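Local atomic coordinates of hypothetical protein ydiI (Escherichia coli, PDB entry 1VH5), a protein that hydrolyses 1,4-dihydroxy-2-naphthoyl-CoA to 1,4-dihydroxy-2-naphthoate in menaquinone biosynthesis and also cleaves a wide range of other acyl-CoA thioesters. Residues I4-I9 with C75-Q80; D27-H32 with E39-V44; F52-G57 with V92-E97; G102-L107 with Q114-E119. All blocks are in the same frame, centred on the assembly; numbering follows the deposited sequence. Where two conformers were deposited one is given.

Interaction 1: I4-I9 with C75-Q80; sequences IWKRKI and CTEGEQ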
loop_
_atom_site.group_PDB
_atom_site.type_symbol
_atom_site.label_atom_id
_atom_site.label_comp_id
_atom_site.label_asym_id
_atom_site.label_seq_id
_atom_site.Cartn_x
_atom_site.Cartn_y
_atom_site.Cartn_z
ATOM N N ILE A 4 -2.008 4.773 26.073
ATOM C CA ILE A 4 -2.584 5.746 25.115
ATOM C C ILE A 4 -4.030 5.448 24.734
ATOM O O ILE A 4 -4.744 6.324 24.264
ATOM C CB ILE A 4 -1.699 5.858 23.849
ATOM C CG1 ILE A 4 -1.773 4.567 23.000
ATOM C CG2 ILE A 4 -0.258 6.299 24.218
ATOM C CD1 ILE A 4 -0.937 4.648 21.752
ATOM N N TRP A 5 -4.482 4.199 24.913
ATOM C CA TRP A 5 -5.776 3.827 24.334
ATOM C C TRP A 5 -6.934 4.422 25.107
ATOM O O TRP A 5 -6.864 4.564 26.354
ATOM C CB TRP A 5 -5.980 2.308 24.282
ATOM C CG TRP A 5 -4.739 1.576 23.817
ATOM C CD1 TRP A 5 -3.967 0.715 24.546
ATOM C CD2 TRP A 5 -4.135 1.648 22.515
ATOM N NE1 TRP A 5 -2.915 0.266 23.793
ATOM C CE2 TRP A 5 -2.992 0.820 22.543
ATOM C CE3 TRP A 5 -4.428 2.356 21.342
ATOM C CZ2 TRP A 5 -2.159 0.659 21.444
ATOM C CZ3 TRP A 5 -3.587 2.209 20.246
ATOM C CH2 TRP A 5 -2.469 1.353 20.308
ATOM N N LYS A 6 -7.991 4.748 24.368
ATOM C CA LYS A 6 -9.276 5.178 24.939
ATOM C C LYS A 6 -10.340 4.107 24.886
ATOM O O LYS A 6 -11.411 4.242 25.484
ATOM C CB LYS A 6 -9.796 6.425 24.247
ATOM C CG LYS A 6 -8.958 7.650 24.492
ATOM C CD LYS A 6 -9.695 8.836 23.919
ATOM C CE LYS A 6 -8.991 10.130 24.139
ATOM N NZ LYS A 6 -10.016 11.135 23.772
ATOM N N ARG A 7 -10.049 3.030 24.179
ATOM C CA ARG A 7 -10.990 1.929 24.044
ATOM C C ARG A 7 -10.255 0.681 24.413
ATOM O O ARG A 7 -9.072 0.536 24.133
ATOM C CB ARG A 7 -11.485 1.771 22.607
ATOM C CG ARG A 7 -12.146 2.973 21.974
ATOM C CD ARG A 7 -12.639 2.704 20.573
ATOM N NE ARG A 7 -12.993 3.897 19.817
ATOM C CZ ARG A 7 -14.185 4.466 19.797
ATOM N NH1 ARG A 7 -14.385 5.545 19.065
ATOM N NH2 ARG A 7 -15.207 3.951 20.493
ATOM N N LYS A 8 -10.969 -0.253 25.031
ATOM C CA LYS A 8 -10.382 -1.561 25.303
ATOM C C LYS A 8 -10.795 -2.541 24.200
ATOM O O LYS A 8 -11.924 -2.536 23.724
ATOM C CB LYS A 8 -10.803 -2.067 26.695
ATOM C CG LYS A 8 -10.002 -3.275 27.194
ATOM C CD LYS A 8 -8.684 -2.854 27.844
ATOM C CE LYS A 8 -8.781 -2.778 29.365
ATOM N NZ LYS A 8 -7.525 -2.227 29.942
ATOM N N ILE A 9 -9.848 -3.351 23.768
ATOM C CA ILE A 9 -10.118 -4.411 22.806
ATOM C C ILE A 9 -9.217 -5.602 23.099
ATOM O O ILE A 9 -8.084 -5.432 23.539
ATOM C CB ILE A 9 -9.950 -3.871 21.338
ATOM C CG1 ILE A 9 -10.715 -4.747 20.345
ATOM C CG2 ILE A 9 -8.471 -3.702 20.937
ATOM C CD1 ILE A 9 -10.864 -4.090 18.963
ATOM N N CYS A 75 -7.633 5.183 19.861
ATOM C CA CYS A 75 -7.275 6.410 20.582
ATOM C C CYS A 75 -8.379 7.463 20.467
ATOM O O CYS A 75 -8.158 8.636 20.800
ATOM C CB CYS A 75 -5.924 6.971 20.132
ATOM S SG CYS A 75 -4.546 5.883 20.584
ATOM N N THR A 76 -9.549 7.053 19.982
ATOM C CA THR A 76 -10.740 7.928 19.991
ATOM C C THR A 76 -11.779 7.326 20.923
ATOM O O THR A 76 -11.585 6.220 21.454
ATOM C CB THR A 76 -11.357 8.126 18.575
ATOM O OG1 THR A 76 -11.874 6.869 18.092
ATOM C CG2 THR A 76 -10.336 8.649 17.567
ATOM N N GLU A 77 -12.892 8.031 21.109
ATOM C CA GLU A 77 -13.916 7.513 22.017
ATOM C C GLU A 77 -15.337 7.707 21.496
ATOM O O GLU A 77 -15.571 8.504 20.584
ATOM C CB GLU A 77 -13.720 8.066 23.441
ATOM C CG GLU A 77 -13.758 9.582 23.577
ATOM C CD GLU A 77 -13.368 10.001 24.997
ATOM O OE1 GLU A 77 -14.182 9.768 25.901
ATOM O OE2 GLU A 77 -12.276 10.561 25.208
ATOM N N GLY A 78 -16.281 6.947 22.054
ATOM C CA GLY A 78 -17.665 6.972 21.588
ATOM C C GLY A 78 -17.815 6.703 20.094
ATOM O O GLY A 78 -17.246 5.760 19.576
ATOM N N GLU A 79 -18.590 7.528 19.407
ATOM C CA GLU A 79 -18.843 7.313 17.984
ATOM C C GLU A 79 -17.818 8.012 17.078
ATOM O O GLU A 79 -18.020 8.092 15.865
ATOM C CB GLU A 79 -20.261 7.754 17.594
ATOM C CG GLU A 79 -21.386 7.010 18.298
ATOM C CD GLU A 79 -21.328 5.504 18.096
ATOM O OE1 GLU A 79 -21.184 4.772 19.098
ATOM O OE2 GLU A 79 -21.423 5.035 16.931
ATOM N N GLN A 80 -16.755 8.561 17.661
ATOM C CA GLN A 80 -15.654 9.131 16.884
ATOM C C GLN A 80 -15.009 8.058 16.040
ATOM O O GLN A 80 -15.033 6.858 16.374
ATOM C CB GLN A 80 -14.576 9.692 17.793
ATOM C CG GLN A 80 -14.966 10.979 18.452
ATOM C CD GLN A 80 -13.875 11.505 19.349
ATOM O OE1 GLN A 80 -13.083 10.741 19.915
ATOM N NE2 GLN A 80 -13.885 12.794 19.555
HETATM O O HOH W 1 -10.639 11.179 21.014
#

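Interaction 2: D27-H32 with E39-V44; sequences DIRFEH and EATMPV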
loop_
_atom_site.group_PDB
_atom_site.type_symbol
_atom_site.label_atom_id
_atom_site.label_comp_id
_atom_site.label_asym_id
_atom_site.label_seq_id
_atom_site.Cartn_x
_atom_site.Cartn_y
_atom_site.Cartn_z
ATOM N N ASP A 27 -4.090 -12.411 5.461
ATOM C CA ASP A 27 -3.659 -13.049 6.720
ATOM C C ASP A 27 -2.829 -12.125 7.588
ATOM O O ASP A 27 -1.865 -12.551 8.205
ATOM C CB ASP A 27 -2.878 -14.354 6.435
ATOM C CG ASP A 27 -2.663 -15.223 7.672
ATOM O OD1 ASP A 27 -1.567 -15.836 7.757
ATOM O OD2 ASP A 27 -3.527 -15.336 8.572
ATOM N N ILE A 28 -3.210 -10.856 7.609
ATOM C CA ILE A 28 -2.641 -9.962 8.603
ATOM C C ILE A 28 -3.220 -10.340 9.980
ATOM O O ILE A 28 -4.454 -10.460 10.118
ATOM C CB ILE A 28 -2.931 -8.501 8.192
ATOM C CG1 ILE A 28 -2.086 -8.161 6.953
ATOM C CG2 ILE A 28 -2.577 -7.536 9.319
ATOM C CD1 ILE A 28 -2.523 -6.856 6.207
ATOM N N ARG A 29 -2.338 -10.514 10.971
ATOM C CA ARG A 29 -2.741 -10.974 12.297
ATOM C C ARG A 29 -2.189 -9.987 13.321
ATOM O O ARG A 29 -0.972 -9.818 13.442
ATOM C CB ARG A 29 -2.129 -12.353 12.604
ATOM C CG ARG A 29 -2.279 -13.442 11.566
ATOM C CD ARG A 29 -2.013 -14.842 12.114
ATOM N NE ARG A 29 -1.972 -15.859 11.064
ATOM C CZ ARG A 29 -1.043 -16.805 10.935
ATOM N NH1 ARG A 29 -1.123 -17.674 9.931
ATOM N NH2 ARG A 29 -0.031 -16.877 11.789
ATOM N N PHE A 30 -3.078 -9.386 14.107
ATOM C CA PHE A 30 -2.620 -8.621 15.280
ATOM C C PHE A 30 -2.058 -9.567 16.352
ATOM O O PHE A 30 -2.665 -10.591 16.656
ATOM C CB PHE A 30 -3.765 -7.740 15.827
ATOM C CG PHE A 30 -4.091 -6.614 14.903
ATOM C CD1 PHE A 30 -4.973 -6.776 13.828
ATOM C CD2 PHE A 30 -3.458 -5.405 15.049
ATOM C CE1 PHE A 30 -5.222 -5.730 12.928
ATOM C CE2 PHE A 30 -3.668 -4.370 14.144
ATOM C CZ PHE A 30 -4.571 -4.511 13.121
ATOM N N GLU A 31 -0.895 -9.226 16.877
ATOM C CA GLU A 31 -0.136 -10.094 17.780
ATOM C C GLU A 31 0.064 -9.511 19.160
ATOM O O GLU A 31 0.337 -10.258 20.115
ATOM C CB GLU A 31 1.260 -10.316 17.226
ATOM C CG GLU A 31 1.330 -10.834 15.812
ATOM C CD GLU A 31 1.622 -12.311 15.743
ATOM O OE1 GLU A 31 1.826 -12.927 16.805
ATOM O OE2 GLU A 31 1.665 -12.846 14.630
ATOM N N HIS A 32 0.069 -8.185 19.296
ATOM C CA HIS A 32 0.409 -7.588 20.574
ATOM C C HIS A 32 -0.202 -6.210 20.700
ATOM O O HIS A 32 -0.073 -5.388 19.777
ATOM C CB HIS A 32 1.937 -7.531 20.725
ATOM C CG HIS A 32 2.402 -6.793 21.937
ATOM N ND1 HIS A 32 2.320 -7.334 23.199
ATOM C CD2 HIS A 32 2.979 -5.576 22.085
ATOM C CE1 HIS A 32 2.806 -6.469 24.075
ATOM N NE2 HIS A 32 3.218 -5.400 23.422
ATOM N N GLU A 39 1.193 -4.240 17.450
ATOM C CA GLU A 39 1.957 -5.033 16.480
ATOM C C GLU A 39 1.065 -6.023 15.755
ATOM O O GLU A 39 0.148 -6.626 16.334
ATOM C CB GLU A 39 3.086 -5.849 17.134
ATOM C CG GLU A 39 3.985 -5.046 18.045
ATOM C CD GLU A 39 5.072 -5.872 18.715
ATOM O OE1 GLU A 39 5.122 -7.112 18.506
ATOM O OE2 GLU A 39 5.889 -5.258 19.446
ATOM N N ALA A 40 1.349 -6.183 14.456
ATOM C CA ALA A 40 0.695 -7.202 13.653
ATOM C C ALA A 40 1.695 -7.817 12.687
ATOM O O ALA A 40 2.661 -7.156 12.275
ATOM C CB ALA A 40 -0.459 -6.639 12.921
ATOM N N THR A 41 1.457 -9.071 12.298
ATOM C CA THR A 41 2.306 -9.708 11.289
ATOM C C THR A 41 1.540 -10.025 10.007
ATOM O O THR A 41 0.341 -10.014 9.960
ATOM C CB THR A 41 2.947 -11.002 11.813
ATOM O OG1 THR A 41 1.901 -11.942 12.120
ATOM C CG2 THR A 41 3.753 -10.756 13.083
ATOM N N MET A 42 2.302 -10.312 8.953
ATOM C CA MET A 42 1.769 -10.602 7.619
ATOM C C MET A 42 2.728 -11.532 6.908
ATOM O O MET A 42 3.939 -11.343 6.980
ATOM C CB MET A 42 1.620 -9.308 6.814
ATOM C CG MET A 42 1.072 -9.430 5.374
ATOM S SD MET A 42 0.987 -7.857 4.526
ATOM C CE MET A 42 2.648 -7.557 4.353
ATOM N N PRO A 43 2.197 -12.552 6.218
ATOM C CA PRO A 43 3.098 -13.478 5.530
ATOM C C PRO A 43 3.668 -12.830 4.276
ATOM O O PRO A 43 3.036 -11.932 3.678
ATOM C CB PRO A 43 2.158 -14.631 5.123
ATOM C CG PRO A 43 0.834 -13.970 4.907
ATOM C CD PRO A 43 0.787 -12.896 5.989
ATOM N N VAL A 44 4.863 -13.275 3.916
ATOM C CA VAL A 44 5.474 -12.997 2.621
ATOM C C VAL A 44 5.124 -14.240 1.798
ATOM O O VAL A 44 5.734 -15.292 1.942
ATOM C CB VAL A 44 7.007 -12.763 2.709
ATOM C CG1 VAL A 44 7.567 -12.402 1.335
ATOM C CG2 VAL A 44 7.368 -11.688 3.746
#

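Interaction 3: F52-G57 with V92-E97; sequences FGLLHG and VRSARE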
loop_
_atom_site.group_PDB
_atom_site.type_symbol
_atom_site.label_atom_id
_atom_site.label_comp_id
_atom_site.label_asym_id
_atom_site.label_seq_id
_atom_site.Cartn_x
_atom_site.Cartn_y
_atom_site.Cartn_z
ATOM N N PHE A 52 8.694 -10.941 -8.763
ATOM C CA PHE A 52 10.044 -11.463 -8.636
ATOM C C PHE A 52 10.267 -12.195 -7.321
ATOM O O PHE A 52 11.387 -12.531 -6.974
ATOM C CB PHE A 52 11.031 -10.332 -8.894
ATOM C CG PHE A 52 10.750 -9.630 -10.197
ATOM C CD1 PHE A 52 11.111 -10.237 -11.402
ATOM C CD2 PHE A 52 10.053 -8.421 -10.223
ATOM C CE1 PHE A 52 10.846 -9.629 -12.614
ATOM C CE2 PHE A 52 9.761 -7.797 -11.442
ATOM C CZ PHE A 52 10.151 -8.416 -12.642
ATOM N N GLY A 53 9.188 -12.462 -6.601
ATOM C CA GLY A 53 9.263 -13.301 -5.415
ATOM C C GLY A 53 9.611 -12.590 -4.115
ATOM O O GLY A 53 9.831 -13.235 -3.110
ATOM N N LEU A 54 9.680 -11.265 -4.147
ATOM C CA LEU A 54 9.918 -10.497 -2.937
ATOM C C LEU A 54 8.624 -9.877 -2.441
ATOM O O LEU A 54 7.687 -9.680 -3.209
ATOM C CB LEU A 54 10.915 -9.378 -3.178
ATOM C CG LEU A 54 12.249 -9.755 -3.830
ATOM C CD1 LEU A 54 13.167 -8.554 -4.050
ATOM C CD2 LEU A 54 12.967 -10.781 -2.997
ATOM N N LEU A 55 8.590 -9.528 -1.157
ATOM C CA LEU A 55 7.451 -8.805 -0.623
ATOM C C LEU A 55 7.168 -7.550 -1.420
ATOM O O LEU A 55 8.087 -6.748 -1.670
ATOM C CB LEU A 55 7.758 -8.418 0.821
ATOM C CG LEU A 55 6.668 -7.630 1.553
ATOM C CD1 LEU A 55 5.346 -8.348 1.692
ATOM C CD2 LEU A 55 7.320 -7.239 2.926
ATOM N N HIS A 56 5.917 -7.371 -1.807
ATOM C CA HIS A 56 5.489 -6.220 -2.582
ATOM C C HIS A 56 5.524 -4.998 -1.658
ATOM O O HIS A 56 4.973 -5.029 -0.561
ATOM C CB HIS A 56 4.065 -6.486 -3.049
ATOM C CG HIS A 56 3.612 -5.594 -4.170
ATOM N ND1 HIS A 56 3.425 -4.230 -4.028
ATOM C CD2 HIS A 56 3.161 -5.911 -5.410
ATOM C CE1 HIS A 56 2.955 -3.737 -5.166
ATOM N NE2 HIS A 56 2.796 -4.736 -6.026
ATOM N N GLY A 57 6.089 -3.883 -2.123
ATOM C CA GLY A 57 6.142 -2.644 -1.334
ATOM C C GLY A 57 4.743 -2.178 -0.945
ATOM O O GLY A 57 4.529 -1.633 0.156
ATOM N N VAL A 92 13.448 -0.169 2.655
ATOM C CA VAL A 92 14.900 -0.226 2.899
ATOM C C VAL A 92 15.545 -1.576 2.751
ATOM O O VAL A 92 16.759 -1.655 2.539
ATOM C CB VAL A 92 15.335 0.426 4.207
ATOM C CG1 VAL A 92 15.086 1.934 4.150
ATOM C CG2 VAL A 92 14.645 -0.196 5.370
ATOM N N ARG A 93 14.754 -2.638 2.862
ATOM C CA ARG A 93 15.280 -3.982 2.675
ATOM C C ARG A 93 14.161 -4.881 2.177
ATOM O O ARG A 93 13.010 -4.760 2.613
ATOM C CB ARG A 93 15.831 -4.503 4.005
ATOM C CG ARG A 93 16.332 -5.979 3.983
ATOM C CD ARG A 93 16.778 -6.499 5.349
ATOM N NE ARG A 93 18.031 -5.906 5.809
ATOM C CZ ARG A 93 19.240 -6.373 5.497
ATOM N NH1 ARG A 93 20.319 -5.765 5.967
ATOM N NH2 ARG A 93 19.367 -7.430 4.706
ATOM N N SER A 94 14.489 -5.776 1.255
ATOM C CA SER A 94 13.511 -6.739 0.757
ATOM C C SER A 94 13.282 -7.860 1.740
ATOM O O SER A 94 14.074 -8.071 2.670
ATOM C CB SER A 94 13.975 -7.287 -0.587
ATOM O OG SER A 94 15.156 -8.059 -0.410
ATOM N N ALA A 95 12.161 -8.551 1.581
ATOM C CA ALA A 95 11.880 -9.757 2.366
ATOM C C ALA A 95 11.363 -10.819 1.391
ATOM O O ALA A 95 10.762 -10.480 0.379
ATOM C CB ALA A 95 10.864 -9.476 3.445
ATOM N N ARG A 96 11.593 -12.095 1.685
ATOM C CA ARG A 96 11.263 -13.123 0.711
ATOM C C ARG A 96 10.540 -14.319 1.289
ATOM O O ARG A 96 10.054 -15.155 0.538
ATOM C CB ARG A 96 12.524 -13.585 -0.027
ATOM C CG ARG A 96 13.437 -14.526 0.795
ATOM C CD ARG A 96 13.150 -15.997 0.518
ATOM N NE ARG A 96 14.308 -16.888 0.603
ATOM C CZ ARG A 96 14.222 -18.210 0.476
ATOM N NH1 ARG A 96 15.311 -18.966 0.569
ATOM N NH2 ARG A 96 13.039 -18.781 0.252
ATOM N N GLU A 97 10.464 -14.384 2.621
ATOM C CA GLU A 97 9.858 -15.549 3.274
ATOM C C GLU A 97 9.474 -15.241 4.704
ATOM O O GLU A 97 9.739 -14.144 5.218
ATOM C CB GLU A 97 10.791 -16.747 3.205
ATOM C CG GLU A 97 12.012 -16.572 4.078
ATOM C CD GLU A 97 13.189 -17.441 3.688
ATOM O OE1 GLU A 97 12.989 -18.644 3.394
ATOM O OE2 GLU A 97 14.324 -16.919 3.691
HETATM O O HOH W 2 10.602 -6.905 -0.602
#

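Interaction 4: G102-L107 with Q114-E119; sequences GVCKPL and QVWQIE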
loop_
_atom_site.group_PDB
_atom_site.type_symbol
_atom_site.label_atom_id
_atom_site.label_comp_id
_atom_site.label_asym_id
_atom_site.label_seq_id
_atom_site.Cartn_x
_atom_site.Cartn_y
_atom_site.Cartn_z
ATOM N N GLY A 102 4.857 -5.529 11.694
ATOM C CA GLY A 102 4.755 -4.086 11.851
ATOM C C GLY A 102 4.583 -3.701 13.306
ATOM O O GLY A 102 3.780 -4.316 14.031
ATOM N N VAL A 103 5.327 -2.677 13.692
ATOM C CA VAL A 103 5.322 -2.167 15.057
ATOM C C VAL A 103 4.903 -0.699 14.943
ATOM O O VAL A 103 5.612 0.088 14.322
ATOM C CB VAL A 103 6.745 -2.239 15.733
ATOM C CG1 VAL A 103 6.683 -1.715 17.139
ATOM C CG2 VAL A 103 7.313 -3.683 15.722
ATOM N N CYS A 104 3.751 -0.358 15.513
ATOM C CA CYS A 104 3.160 0.968 15.322
ATOM C C CYS A 104 3.206 1.712 16.658
ATOM O O CYS A 104 2.775 1.161 17.689
ATOM C CB CYS A 104 1.703 0.758 14.879
ATOM S SG CYS A 104 0.708 2.251 14.704
ATOM N N LYS A 105 3.704 2.946 16.637
ATOM C CA LYS A 105 3.743 3.804 17.835
ATOM C C LYS A 105 3.228 5.218 17.439
ATOM O O LYS A 105 3.362 5.628 16.296
ATOM C CB LYS A 105 5.176 3.902 18.381
ATOM C CG LYS A 105 6.072 4.908 17.660
ATOM C CD LYS A 105 7.413 5.008 18.379
ATOM C CE LYS A 105 8.295 6.057 17.713
ATOM N NZ LYS A 105 9.657 6.130 18.328
ATOM N N PRO A 106 2.644 5.966 18.361
ATOM C CA PRO A 106 2.172 7.312 18.026
ATOM C C PRO A 106 3.318 8.324 17.942
ATOM O O PRO A 106 4.254 8.279 18.750
ATOM C CB PRO A 106 1.246 7.654 19.192
ATOM C CG PRO A 106 1.883 6.952 20.356
ATOM C CD PRO A 106 2.376 5.629 19.780
ATOM N N LEU A 107 3.232 9.236 16.978
ATOM C CA LEU A 107 4.083 10.435 16.955
ATOM C C LEU A 107 3.276 11.624 17.454
ATOM O O LEU A 107 3.852 12.567 18.024
ATOM C CB LEU A 107 4.642 10.718 15.560
ATOM C CG LEU A 107 5.563 9.648 14.988
ATOM C CD1 LEU A 107 6.131 10.119 13.644
ATOM C CD2 LEU A 107 6.685 9.213 15.943
ATOM N N GLN A 114 -3.931 12.727 14.017
ATOM C CA GLN A 114 -2.948 11.843 14.632
ATOM C C GLN A 114 -1.859 11.567 13.607
ATOM O O GLN A 114 -2.098 11.609 12.389
ATOM C CB GLN A 114 -3.566 10.495 15.056
ATOM C CG GLN A 114 -4.854 10.617 15.831
ATOM C CD GLN A 114 -5.584 9.300 15.894
ATOM O OE1 GLN A 114 -5.515 8.482 14.961
ATOM N NE2 GLN A 114 -6.326 9.084 16.996
ATOM N N VAL A 115 -0.683 11.247 14.105
ATOM C CA VAL A 115 0.381 10.737 13.257
ATOM C C VAL A 115 0.949 9.491 13.903
ATOM O O VAL A 115 1.275 9.493 15.096
ATOM C CB VAL A 115 1.497 11.782 13.057
ATOM C CG1 VAL A 115 2.656 11.236 12.146
ATOM C CG2 VAL A 115 0.903 13.100 12.507
ATOM N N TRP A 116 1.035 8.421 13.105
ATOM C CA TRP A 116 1.493 7.117 13.558
ATOM C C TRP A 116 2.763 6.763 12.792
ATOM O O TRP A 116 2.838 7.020 11.574
ATOM C CB TRP A 116 0.395 6.085 13.255
ATOM C CG TRP A 116 -0.824 6.273 14.097
ATOM C CD1 TRP A 116 -1.950 6.956 13.794
ATOM C CD2 TRP A 116 -0.958 5.864 15.454
ATOM N NE1 TRP A 116 -2.833 6.940 14.859
ATOM C CE2 TRP A 116 -2.224 6.300 15.902
ATOM C CE3 TRP A 116 -0.125 5.161 16.344
ATOM C CZ2 TRP A 116 -2.700 6.035 17.192
ATOM C CZ3 TRP A 116 -0.605 4.883 17.637
ATOM C CH2 TRP A 116 -1.885 5.327 18.037
ATOM N N GLN A 117 3.736 6.160 13.474
ATOM C CA GLN A 117 4.920 5.619 12.808
ATOM C C GLN A 117 4.800 4.097 12.839
ATOM O O GLN A 117 4.592 3.480 13.912
ATOM C CB GLN A 117 6.169 6.078 13.518
ATOM C CG GLN A 117 7.510 5.660 12.843
ATOM C CD GLN A 117 8.658 6.481 13.423
ATOM O OE1 GLN A 117 8.860 7.636 13.058
ATOM N NE2 GLN A 117 9.349 5.916 14.360
ATOM N N ILE A 118 4.932 3.457 11.672
ATOM C CA ILE A 118 4.922 2.011 11.643
ATOM C C ILE A 118 6.221 1.531 10.994
ATOM O O ILE A 118 6.520 1.869 9.834
ATOM C CB ILE A 118 3.719 1.416 10.889
ATOM C CG1 ILE A 118 2.376 2.021 11.338
ATOM C CG2 ILE A 118 3.783 -0.128 11.061
ATOM C CD1 ILE A 118 2.001 3.326 10.616
ATOM N N GLU A 119 6.992 0.734 11.743
ATOM C CA GLU A 119 8.208 0.134 11.207
ATOM C C GLU A 119 7.936 -1.352 10.988
ATOM O O GLU A 119 7.309 -2.014 11.834
ATOM C CB GLU A 119 9.391 0.344 12.160
ATOM C CG GLU A 119 9.893 1.787 12.254
ATOM C CD GLU A 119 11.065 1.943 13.234
ATOM O OE1 GLU A 119 11.089 1.256 14.291
ATOM O OE2 GLU A 119 11.979 2.758 12.961
HETATM O O HOH W 3 11.328 7.034 16.258
#

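Interaction 1: I4-I9 with C75-Q80
W5 and C75 bring two irregular segments together, their CA atoms 4.8 Å apart. The contact packs the N-terminal arm of a hotdog-fold subunit against the loop that leaves the long helix 57-74. E77 to Q80 form a type II' beta turn, with G78 at positive phi. On the buried side, C75 SG sits 3.6 Å from W5 CE3, a sulfur-aromatic contact oblique to the ring. I4 CG1 lies over the centre of one face of the same indole and also touches the sulfur. W5 NE1 is hydrogen-bonded to G34 O. On the exposed side, the extended chain of K6 passes C75 O and puts NZ 2.7 Å from E77 OE2, a salt bridge on the anti lone pair. A water links K6 NZ to Q80 OE1, which also accepts from E77 N and braces the turn. R7 reaches the turn with its chain extended from CG to NE. Its NH1 donates to T76 OG1, close to the guanidinium plane; T76 OG1 and R7 NE are both hydrogen-bonded to Y73 O. NH1 and NH2 grip G78 O end-on: both bonds are 2.9 Å long, but only NH2 meets the oxygen in the carbonyl plane, on a lone pair.

Interaction 2: D27-H32 with E39-V44
R29 and T41 pair through both backbone bonds: R29 N gives to T41 O at 2.9 Å, and T41 N gives back to R29 O. Further along, E39 O takes a nearly straight bond (176°) from E31 N and a weak one from H32 N. E39 N is satisfied by H32 O. Two residues, E31 and H32, thus face one, E39, which makes a classic beta bulge. F30 N, which has no partner in the strand pair, donates to N15 OD1.

The hydroxyl of T41 donates to E31 OE2 at 2.7 Å, on the anti lone pair. It also accepts from R99 NE, so it is used in both directions. E31 gets there because its chain bends at chi2 (-102°), which lays the carboxylate across the T41 side chain. E39 turns its carboxylate past H32 CB and CD2, but its OE1 is paired with R101.

These strands form the hairpin 29-33/38-43 at one edge of the hotdog sheet. I28, F30 and A40 face the central helix 57-74. A40 CB lies over one face of the F30 ring, 4.2 Å from its centroid, as a CH-pi contact. I28 and M42 run side by side, with I28 CG1 3.8 Å from M42 CG. Ahead of the strand, D27 is the first residue past a helix and closes it with a Schellman motif. Its OD1 forms a salt bridge with R99 NH2.

Interaction 3: F52-G57 with V92-E97
G53 brings its carbonyl to the backbone of R96, where two surface loops of the hotdog subunit meet. One loop leads into helix 57-74. The other joins strands 81-91 and 99-106 and carries the substrate-binding residues V92, R93 and S94. G53 has positive phi (87°); any CB at these angles would run into the carbonyl oxygen of F52.

L54 divides its methyls between two neighbours. L54 CD1 rests 3.8 Å from S94 CB, and CD2 lies 4.1 Å from R96 CB; the L54 and R96 side chains cross at about a right angle. Replacing L54 with an alanine would remove both methyls and would probably leave S94 CB and R96 CB without their apolar cover.

L55 N donates to A95 O at 2.8 Å with an angle of 170°. A water gives a hydrogen bond to L55 O and accepts one from A95 N. L55 CB packs 4.2 Å from A95 CB. Beyond it, H56 caps the helix through ND1 to G58 N, and NE2 bonds S66 OG of the second subunit.

One direct bond and one water bridge join L55 to A95, so the polar tie rests on backbone atoms and side chains add little.

Interaction 4: G102-L107 with Q114-E119
W116 lays the six-membered part of its indole against C104 and P106 of the neighbouring strand. C104 SG approaches W116 CE3 to 3.4 Å, oblique to the ring, in a sulfur-aromatic contact. P106 CB sits off-centre above the same ring, 3.7 Å from W116 CZ3, as a CH-pi contact. With SG anti to the backbone N (chi1 175°), C104 points its sulfur between the W116 ring and I118 CG1. W116 NE1 donates to Q114 OE1 in the ring plane. A leucine in place of W116 would drop this N-H and is likely to leave C104 SG and P106 CB with a gap where the indole lay.

In the antiparallel hotdog sheet, V103 with E119 and K105 with Q117 are hydrogen-bonded pairs, and L107 N donates to V115 O at 2.7 Å. C104, W116 and I118 pack on helix 57-74, and W116 also meets the substrate-binding residue L109.

On the other face K105 and Q117 run side by side, with K105 CE 3.5 Å from Q117 NE2. One water accepts from both K105 NZ and Q117 NE2. Sulfur, ring and aliphatic groups thus face the helix, whereas the polar ends of K105 and Q117 share a water beside apolar V103.

How the interactions relate
Interactions 1 and 3 lie at the two ends of helix 57-74 of one hotdog subunit, and interactions 2 and 4 are in the sheet that packs on it. Along the chain, interaction 2 is nested in the loop closed by interaction 1, interactions 1 and 3 cross, and interaction 4 comes last. Interactions 2 and 4 share one sheet, where strands 38-43 and 99-106 are neighbours; their centres are about 15 Å apart. Interaction 1 touches interaction 4 through I4 and C75 on W116, so the N-terminal arm packs against the sheet. Interaction 3 lies about 34 Å from interaction 1, centre to centre, across the chain's middle, and meets interaction 2 through V44 and M42.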